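Local coordinates for protein methyltransferase WBDD (PDB 4AZS) that combines a kinase and a methyltransferase in one chain and regulates the length of the O antigen polysaccharide in Escherichia coli O9a, at residues L159-A164 / E196-Y201; F135-G140 / T167-L172. One frame throughout, in Å; residues are numbered along the deposited sequence.

Followed from the N terminus, the chain first reaches, of these segments, 135-140, on the methyltransferase sheet's fourth strand in sequence, then runs through helices 144-151 and 153-166, the second carrying 159-164, and returns as 167-172 beside that strand. Contact 2 thereby closes a loop of 26 residues by a beta-alpha-beta crossover. Contact 1 starts inside that loop and ends beyond it, at 196-201, so the two contacts cross rather than nest. Their centres are 10 Å apart and they touch directly: L163 CD1 packs on A138 CB at 3.7 Å. Together they tie the crossover helix to the central parallel strands and to the start of strand 200-207, outermost in the sheet within this chain.

Contact 1 (L159-A164 / E196-Y201); sequences LLSRLA and EQCAFY
S161 OG lies beside Q197, 3.0 Å from Q197 CG, and is held from its own helix by a hydrogen bond to the carbonyl oxygen of K157, one turn earlier. The hydroxyl is placed for this by a chi1 of -69°, which sets OG opposite the carbonyl carbon. The amide of Q197 is gripped at both ends: NE2 is hydrogen-bonded to the carbonyl oxygen of L194 and OE1 to NZ of K157. K157 therefore serves both sides of the contact, its backbone oxygen taking the serine and its ammonium the glutamine, and the two hydrogen bonds should restrain rotation about the Q197 CG-CD bond and fix which end is O and which N. The glutamine chain bends at chi2 (-70°), which folds the amide back so that NE2 comes to 4.2 Å from L160 CB.

Beyond this polar patch, C198 supplies the apolar half. Its CB points at the helix, and SG settles over one turn of it, 4.0 Å from A164 CB and equally 4.0 Å from L160 O, with S161 CA close behind at 4.1 Å. L160 O is already the acceptor for A164 N at 3.0 Å, so the sulfur rests against a bonded helix turn. The small residues S161 and A164 permit the close approach, with S161 and C198 CA atoms 6.0 Å apart. Only 164 Å² is buried in all, a compact contact made by five residues.

The C198 side chain touches V221 of strand 216-222 and N223 in the loop after it, while R255 binds the carbonyl oxygens of E196, C198 and A199. R162, on the same helix, forms a salt bridge with D165 of a second subunit. The contact lies where helix 153-166 meets the turn leading into strand 200-207.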
ATOM      1  N   LEU A 159      33.684 -11.164  -4.236  1.00 28.11           N
ATOM      2  CA  LEU A 159      34.027 -12.585  -4.366  1.00 27.93           C
ATOM      3  C   LEU A 159      35.190 -12.764  -5.339  1.00 26.57           C
ATOM      4  O   LEU A 159      36.133 -13.501  -5.065  1.00 23.67           O
ATOM      5  CB  LEU A 159      32.814 -13.396  -4.851  1.00 27.40           C
ATOM      6  CG  LEU A 159      31.632 -13.455  -3.896  1.00 28.54           C
ATOM      7  CD1 LEU A 159      30.519 -14.266  -4.522  1.00 30.22           C
ATOM      8  CD2 LEU A 159      32.081 -14.137  -2.604  1.00 30.48           C
ATOM      9  N   LEU A 160      35.113 -12.083  -6.478  1.00 26.52           N
ATOM     10  CA  LEU A 160      36.155 -12.187  -7.530  1.00 26.68           C
ATOM     11  C   LEU A 160      37.481 -11.582  -7.067  1.00 26.74           C
ATOM     12  O   LEU A 160      38.543 -12.102  -7.376  1.00 24.60           O
ATOM     13  CB  LEU A 160      35.687 -11.558  -8.854  1.00 27.19           C
ATOM     14  CG  LEU A 160      34.556 -12.315  -9.549  1.00 28.91           C
ATOM     15  CD1 LEU A 160      34.098 -11.567 -10.773  1.00 28.90           C
ATOM     16  CD2 LEU A 160      34.981 -13.728  -9.918  1.00 30.51           C
ATOM     17  N   SER A 161      37.425 -10.503  -6.306  1.00 26.95           N
ATOM     18  CA  SER A 161      38.634  -9.982  -5.678  1.00 27.76           C
ATOM     19  C   SER A 161      39.271 -11.001  -4.755  1.00 26.51           C
ATOM     20  O   SER A 161      40.473 -11.141  -4.760  1.00 24.77           O
ATOM     21  CB  SER A 161      38.342  -8.762  -4.813  1.00 29.65           C
ATOM     22  OG  SER A 161      37.983  -7.673  -5.673  1.00 36.16           O
ATOM     23  N   ARG A 162      38.471 -11.670  -3.920  1.00 26.97           N
ATOM     24  CA  ARG A 162      39.037 -12.641  -3.007  1.00 26.40           C
ATOM     25  C   ARG A 162      39.602 -13.793  -3.812  1.00 26.80           C
ATOM     26  O   ARG A 162      40.703 -14.254  -3.559  1.00 26.85           O
ATOM     27  CB  ARG A 162      38.062 -13.096  -1.907  1.00 28.38           C
ATOM     28  CG  ARG A 162      38.706 -14.122  -0.961  1.00 29.67           C
ATOM     29  CD  ARG A 162      38.110 -14.167   0.451  1.00 32.23           C
ATOM     30  NE  ARG A 162      39.184 -14.439   1.414  1.00 32.16           N
ATOM     31  CZ  ARG A 162      39.608 -15.668   1.747  1.00 34.31           C
ATOM     32  NH1 ARG A 162      39.011 -16.771   1.307  1.00 33.87           N
ATOM     33  NH2 ARG A 162      40.636 -15.802   2.546  1.00 35.61           N
ATOM     34  N   LEU A 163      38.886 -14.240  -4.839  1.00 25.45           N
ATOM     35  CA  LEU A 163      39.424 -15.316  -5.671  1.00 25.17           C
ATOM     36  C   LEU A 163      40.797 -15.000  -6.261  1.00 25.67           C
ATOM     37  O   LEU A 163      41.694 -15.849  -6.262  1.00 25.87           O
ATOM     38  CB  LEU A 163      38.445 -15.649  -6.790  1.00 25.13           C
ATOM     39  CG  LEU A 163      38.653 -16.931  -7.603  1.00 24.79           C
ATOM     40  CD1 LEU A 163      38.668 -18.150  -6.696  1.00 24.41           C
ATOM     41  CD2 LEU A 163      37.527 -17.031  -8.614  1.00 24.44           C
ATOM     42  N   ALA A 164      40.940 -13.793  -6.809  1.00 26.13           N
ATOM     43  CA  ALA A 164      42.208 -13.319  -7.281  1.00 26.39           C
ATOM     44  C   ALA A 164      43.252 -13.174  -6.168  1.00 28.10           C
ATOM     45  O   ALA A 164      44.413 -13.541  -6.349  1.00 30.18           O
ATOM     46  CB  ALA A 164      42.002 -12.024  -7.998  1.00 26.77           C
ATOM     47  N   GLU A 196      37.537  -5.108 -12.812  1.00 29.83           N
ATOM     48  CA  GLU A 196      38.447  -4.000 -12.986  1.00 33.77           C
ATOM     49  C   GLU A 196      39.042  -3.559 -11.625  1.00 33.23           C
ATOM     50  O   GLU A 196      40.065  -2.937 -11.600  1.00 33.26           O
ATOM     51  CB  GLU A 196      37.736  -2.836 -13.674  1.00 36.27           C
ATOM     52  CG  GLU A 196      36.799  -2.073 -12.761  1.00 41.28           C
ATOM     53  CD  GLU A 196      35.831  -1.177 -13.531  1.00 49.67           C
ATOM     54  OE1 GLU A 196      35.969  -1.080 -14.775  1.00 57.69           O
ATOM     55  OE2 GLU A 196      34.922  -0.580 -12.894  1.00 57.54           O
ATOM     56  N   GLN A 197      38.419  -3.942 -10.516  1.00 33.13           N
ATOM     57  CA  GLN A 197      39.048  -3.798  -9.195  1.00 33.88           C
ATOM     58  C   GLN A 197      40.245  -4.726  -9.016  1.00 33.02           C
ATOM     59  O   GLN A 197      41.072  -4.462  -8.144  1.00 32.98           O
ATOM     60  CB  GLN A 197      38.056  -4.038  -8.039  1.00 33.51           C
ATOM     61  CG  GLN A 197      37.692  -5.501  -7.764  1.00 32.10           C
ATOM     62  CD  GLN A 197      36.834  -6.128  -8.866  1.00 32.88           C
ATOM     63  OE1 GLN A 197      36.493  -5.443  -9.847  1.00 32.21           O
ATOM     64  NE2 GLN A 197      36.470  -7.419  -8.716  1.00 28.76           N
ATOM     65  N   CYS A 198      40.356  -5.793  -9.815  1.00 29.50           N
ATOM     66  CA  CYS A 198      41.541  -6.656  -9.756  1.00 28.86           C
ATOM     67  C   CYS A 198      42.707  -5.989 -10.467  1.00 30.91           C
ATOM     68  O   CYS A 198      42.520  -5.114 -11.300  1.00 32.69           O
ATOM     69  CB  CYS A 198      41.232  -7.996 -10.352  1.00 30.74           C
ATOM     70  SG  CYS A 198      39.968  -8.908  -9.398  1.00 29.99           S
ATOM     71  N   ALA A 199      43.922  -6.376 -10.119  1.00 30.29           N
ATOM     72  CA  ALA A 199      45.094  -5.627 -10.534  1.00 29.58           C
ATOM     73  C   ALA A 199      45.390  -5.761 -11.996  1.00 27.90           C
ATOM     74  O   ALA A 199      45.592  -4.772 -12.686  1.00 28.11           O
ATOM     75  CB  ALA A 199      46.317  -6.093  -9.726  1.00 29.62           C
ATOM     76  N   PHE A 200      45.515  -6.990 -12.434  1.00 27.55           N
ATOM     77  CA  PHE A 200      45.838  -7.316 -13.818  1.00 27.48           C
ATOM     78  C   PHE A 200      44.690  -8.062 -14.509  1.00 25.10           C
ATOM     79  O   PHE A 200      44.203  -9.067 -13.976  1.00 25.95           O
ATOM     80  CB  PHE A 200      47.086  -8.227 -13.859  1.00 28.05           C
ATOM     81  CG  PHE A 200      47.531  -8.583 -15.262  1.00 28.73           C
ATOM     82  CD1 PHE A 200      48.368  -7.747 -15.972  1.00 30.61           C
ATOM     83  CD2 PHE A 200      47.129  -9.756 -15.855  1.00 31.17           C
ATOM     84  CE1 PHE A 200      48.776  -8.071 -17.255  1.00 30.21           C
ATOM     85  CE2 PHE A 200      47.555 -10.107 -17.133  1.00 31.07           C
ATOM     86  CZ  PHE A 200      48.359  -9.255 -17.838  1.00 30.86           C
ATOM     87  N   TYR A 201      44.242  -7.583 -15.657  1.00 24.43           N
ATOM     88  CA  TYR A 201      43.324  -8.357 -16.502  1.00 27.59           C
ATOM     89  C   TYR A 201      43.540  -8.112 -17.991  1.00 27.98           C
ATOM     90  O   TYR A 201      43.863  -6.981 -18.415  1.00 28.35           O
ATOM     91  CB  TYR A 201      41.824  -8.127 -16.116  1.00 27.27           C
ATOM     92  CG  TYR A 201      41.252  -6.800 -16.573  1.00 29.33           C
ATOM     93  CD1 TYR A 201      40.703  -6.676 -17.812  1.00 31.24           C
ATOM     94  CD2 TYR A 201      41.295  -5.673 -15.772  1.00 33.22           C
ATOM     95  CE1 TYR A 201      40.207  -5.486 -18.259  1.00 31.68           C
ATOM     96  CE2 TYR A 201      40.779  -4.434 -16.215  1.00 32.02           C
ATOM     97  CZ  TYR A 201      40.242  -4.371 -17.465  1.00 33.07           C
ATOM     98  OH  TYR A 201      39.704  -3.223 -17.996  1.00 35.79           O
TER

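Contact 2 (F135-G140 / T167-L172); sequences FDLAIG and TQAVIL
L137 and I171 meet through their CD1 atoms at 4.0 Å, and the same L137 methyl lies 4.0 Å from A169 CB, so one branch spans two residues of the neighbouring strand. With chi2 at 68°, CD1 swings toward that strand. I139 completes this face, running alongside I171 with CG2 4.2 Å from I171 CB. The opposite face carries A138 and V170, the latter packed on L163 of helix 153-166, and L172 CD2, which comes to 3.5 Å from G140 O.

Between the faces runs a parallel pairing with axes 4.8 Å apart and 14° between directions. I171 N donates to A138 O and G140 N to I171 O, both nearly straight, the second at an N-H...O angle of 168°. At the start of the strands, D136 O receives two donors, Q168 N at 2.8 Å and, weakly, A169 N at 3.0 Å. D136 points away from 167-172, its carboxylate salt-bridged to R66 and hydrogen-bonded by N69 N.

The chemistry is that of a Rossmann-like methyltransferase core: inner backbone groups of the strands pair together, L137 and I139 pair beyond with strand 69-73, apolar groups fill both faces, and G140 lies near the bound S-adenosylmethionine.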
ATOM      1  N   PHE A 135      45.352 -22.961  -4.138  1.00 30.44           N
ATOM      2  CA  PHE A 135      45.171 -23.167  -5.559  1.00 27.17           C
ATOM      3  C   PHE A 135      45.964 -22.115  -6.265  1.00 27.90           C
ATOM      4  O   PHE A 135      45.955 -20.969  -5.840  1.00 27.52           O
ATOM      5  CB  PHE A 135      43.701 -23.009  -5.918  1.00 27.01           C
ATOM      6  CG  PHE A 135      42.822 -24.093  -5.352  1.00 28.76           C
ATOM      7  CD1 PHE A 135      42.775 -25.368  -5.952  1.00 29.24           C
ATOM      8  CD2 PHE A 135      42.031 -23.853  -4.242  1.00 28.74           C
ATOM      9  CE1 PHE A 135      41.995 -26.380  -5.411  1.00 30.36           C
ATOM     10  CE2 PHE A 135      41.240 -24.858  -3.705  1.00 30.84           C
ATOM     11  CZ  PHE A 135      41.217 -26.125  -4.297  1.00 30.40           C
ATOM     12  N   ASP A 136      46.582 -22.496  -7.380  1.00 27.01           N
ATOM     13  CA  ASP A 136      47.363 -21.603  -8.249  1.00 26.58           C
ATOM     14  C   ASP A 136      46.473 -20.933  -9.304  1.00 26.71           C
ATOM     15  O   ASP A 136      46.616 -19.764  -9.572  1.00 26.38           O
ATOM     16  CB  ASP A 136      48.399 -22.419  -8.977  1.00 28.04           C
ATOM     17  CG  ASP A 136      49.249 -23.260  -8.046  1.00 30.62           C
ATOM     18  OD1 ASP A 136      49.787 -22.685  -7.092  1.00 31.17           O
ATOM     19  OD2 ASP A 136      49.327 -24.511  -8.255  1.00 30.60           O
ATOM     20  N   LEU A 137      45.502 -21.685  -9.808  1.00 24.50           N
ATOM     21  CA  LEU A 137      44.624 -21.290 -10.898  1.00 26.05           C
ATOM     22  C   LEU A 137      43.172 -21.621 -10.507  1.00 25.37           C
ATOM     23  O   LEU A 137      42.865 -22.715 -10.030  1.00 24.82           O
ATOM     24  CB  LEU A 137      44.986 -22.076 -12.174  1.00 25.79           C
ATOM     25  CG  LEU A 137      44.091 -21.871 -13.390  1.00 26.30           C
ATOM     26  CD1 LEU A 137      44.242 -20.452 -13.947  1.00 28.83           C
ATOM     27  CD2 LEU A 137      44.335 -22.857 -14.498  1.00 25.65           C
ATOM     28  N   ALA A 138      42.280 -20.661 -10.690  1.00 25.26           N
ATOM     29  CA  ALA A 138      40.868 -20.913 -10.561  1.00 24.07           C
ATOM     30  C   ALA A 138      40.227 -20.578 -11.906  1.00 24.60           C
ATOM     31  O   ALA A 138      40.625 -19.601 -12.584  1.00 23.93           O
ATOM     32  CB  ALA A 138      40.255 -20.072  -9.458  1.00 24.58           C
ATOM     33  N   ILE A 139      39.236 -21.367 -12.275  1.00 23.66           N
ATOM     34  CA  ILE A 139      38.467 -21.087 -13.453  1.00 25.24           C
ATOM     35  C   ILE A 139      37.013 -20.945 -13.062  1.00 25.00           C
ATOM     36  O   ILE A 139      36.461 -21.721 -12.273  1.00 23.18           O
ATOM     37  CB  ILE A 139      38.644 -22.128 -14.578  1.00 26.73           C
ATOM     38  CG1 ILE A 139      38.115 -23.483 -14.210  1.00 30.43           C
ATOM     39  CG2 ILE A 139      40.138 -22.312 -14.933  1.00 28.69           C
ATOM     40  CD1 ILE A 139      38.143 -24.407 -15.427  1.00 34.08           C
ATOM     41  N   GLY A 140      36.387 -19.929 -13.629  1.00 25.70           N
ATOM     42  CA  GLY A 140      34.974 -19.716 -13.408  1.00 25.87           C
ATOM     43  C   GLY A 140      34.279 -19.361 -14.695  1.00 24.66           C
ATOM     44  O   GLY A 140      34.210 -18.205 -15.049  1.00 24.52           O
ATOM     45  N   THR A 167      44.686 -16.771  -5.310  1.00 26.29           N
ATOM     46  CA  THR A 167      45.279 -17.600  -6.351  1.00 25.38           C
ATOM     47  C   THR A 167      46.375 -16.859  -7.067  1.00 26.62           C
ATOM     48  O   THR A 167      46.597 -15.709  -6.809  1.00 27.38           O
ATOM     49  CB  THR A 167      44.209 -17.968  -7.389  1.00 26.12           C
ATOM     50  OG1 THR A 167      43.690 -16.765  -7.972  1.00 30.18           O
ATOM     51  CG2 THR A 167      43.064 -18.769  -6.733  1.00 25.77           C
ATOM     52  N   GLN A 168      47.054 -17.498  -8.008  1.00 28.53           N
ATOM     53  CA  GLN A 168      48.002 -16.797  -8.856  1.00 27.70           C
ATOM     54  C   GLN A 168      47.349 -16.258 -10.133  1.00 27.66           C
ATOM     55  O   GLN A 168      47.837 -15.277 -10.725  1.00 26.67           O
ATOM     56  CB  GLN A 168      49.142 -17.730  -9.203  1.00 31.05           C
ATOM     57  CG  GLN A 168      50.035 -18.024  -8.021  1.00 35.09           C
ATOM     58  CD  GLN A 168      50.766 -16.781  -7.553  1.00 36.32           C
ATOM     59  OE1 GLN A 168      51.416 -16.120  -8.301  1.00 42.36           O
ATOM     60  NE2 GLN A 168      50.582 -16.437  -6.333  1.00 42.73           N
ATOM     61  N   ALA A 169      46.270 -16.905 -10.570  1.00 26.58           N
ATOM     62  CA  ALA A 169      45.597 -16.566 -11.824  1.00 25.61           C
ATOM     63  C   ALA A 169      44.168 -17.039 -11.785  1.00 25.71           C
ATOM     64  O   ALA A 169      43.843 -18.049 -11.156  1.00 25.31           O
ATOM     65  CB  ALA A 169      46.289 -17.199 -12.992  1.00 25.32           C
ATOM     66  N   VAL A 170      43.329 -16.291 -12.464  1.00 24.85           N
ATOM     67  CA  VAL A 170      41.915 -16.607 -12.616  1.00 24.94           C
ATOM     68  C   VAL A 170      41.525 -16.463 -14.061  1.00 23.10           C
ATOM     69  O   VAL A 170      41.883 -15.463 -14.710  1.00 23.39           O
ATOM     70  CB  VAL A 170      41.023 -15.673 -11.760  1.00 24.04           C
ATOM     71  CG1 VAL A 170      39.580 -16.160 -11.755  1.00 24.65           C
ATOM     72  CG2 VAL A 170      41.535 -15.653 -10.339  1.00 25.35           C
ATOM     73  N   ILE A 171      40.790 -17.452 -14.562  1.00 22.41           N
ATOM     74  CA  ILE A 171      40.222 -17.404 -15.896  1.00 22.83           C
ATOM     75  C   ILE A 171      38.714 -17.394 -15.781  1.00 22.30           C
ATOM     76  O   ILE A 171      38.147 -18.291 -15.144  1.00 21.87           O
ATOM     77  CB  ILE A 171      40.713 -18.609 -16.729  1.00 23.02           C
ATOM     78  CG1 ILE A 171      42.195 -18.477 -16.903  1.00 23.89           C
ATOM     79  CG2 ILE A 171      40.074 -18.641 -18.111  1.00 23.62           C
ATOM     80  CD1 ILE A 171      42.768 -19.708 -17.560  1.00 25.73           C
ATOM     81  N   LEU A 172      38.090 -16.360 -16.359  1.00 22.47           N
ATOM     82  CA  LEU A 172      36.660 -16.188 -16.324  1.00 23.99           C
ATOM     83  C   LEU A 172      36.101 -16.078 -17.721  1.00 23.05           C
ATOM     84  O   LEU A 172      36.624 -15.333 -18.516  1.00 25.07           O
ATOM     85  CB  LEU A 172      36.287 -14.909 -15.555  1.00 25.34           C
ATOM     86  CG  LEU A 172      36.793 -14.923 -14.113  1.00 25.27           C
ATOM     87  CD1 LEU A 172      36.710 -13.516 -13.546  1.00 27.82           C
ATOM     88  CD2 LEU A 172      36.050 -15.902 -13.234  1.00 23.84           C
TER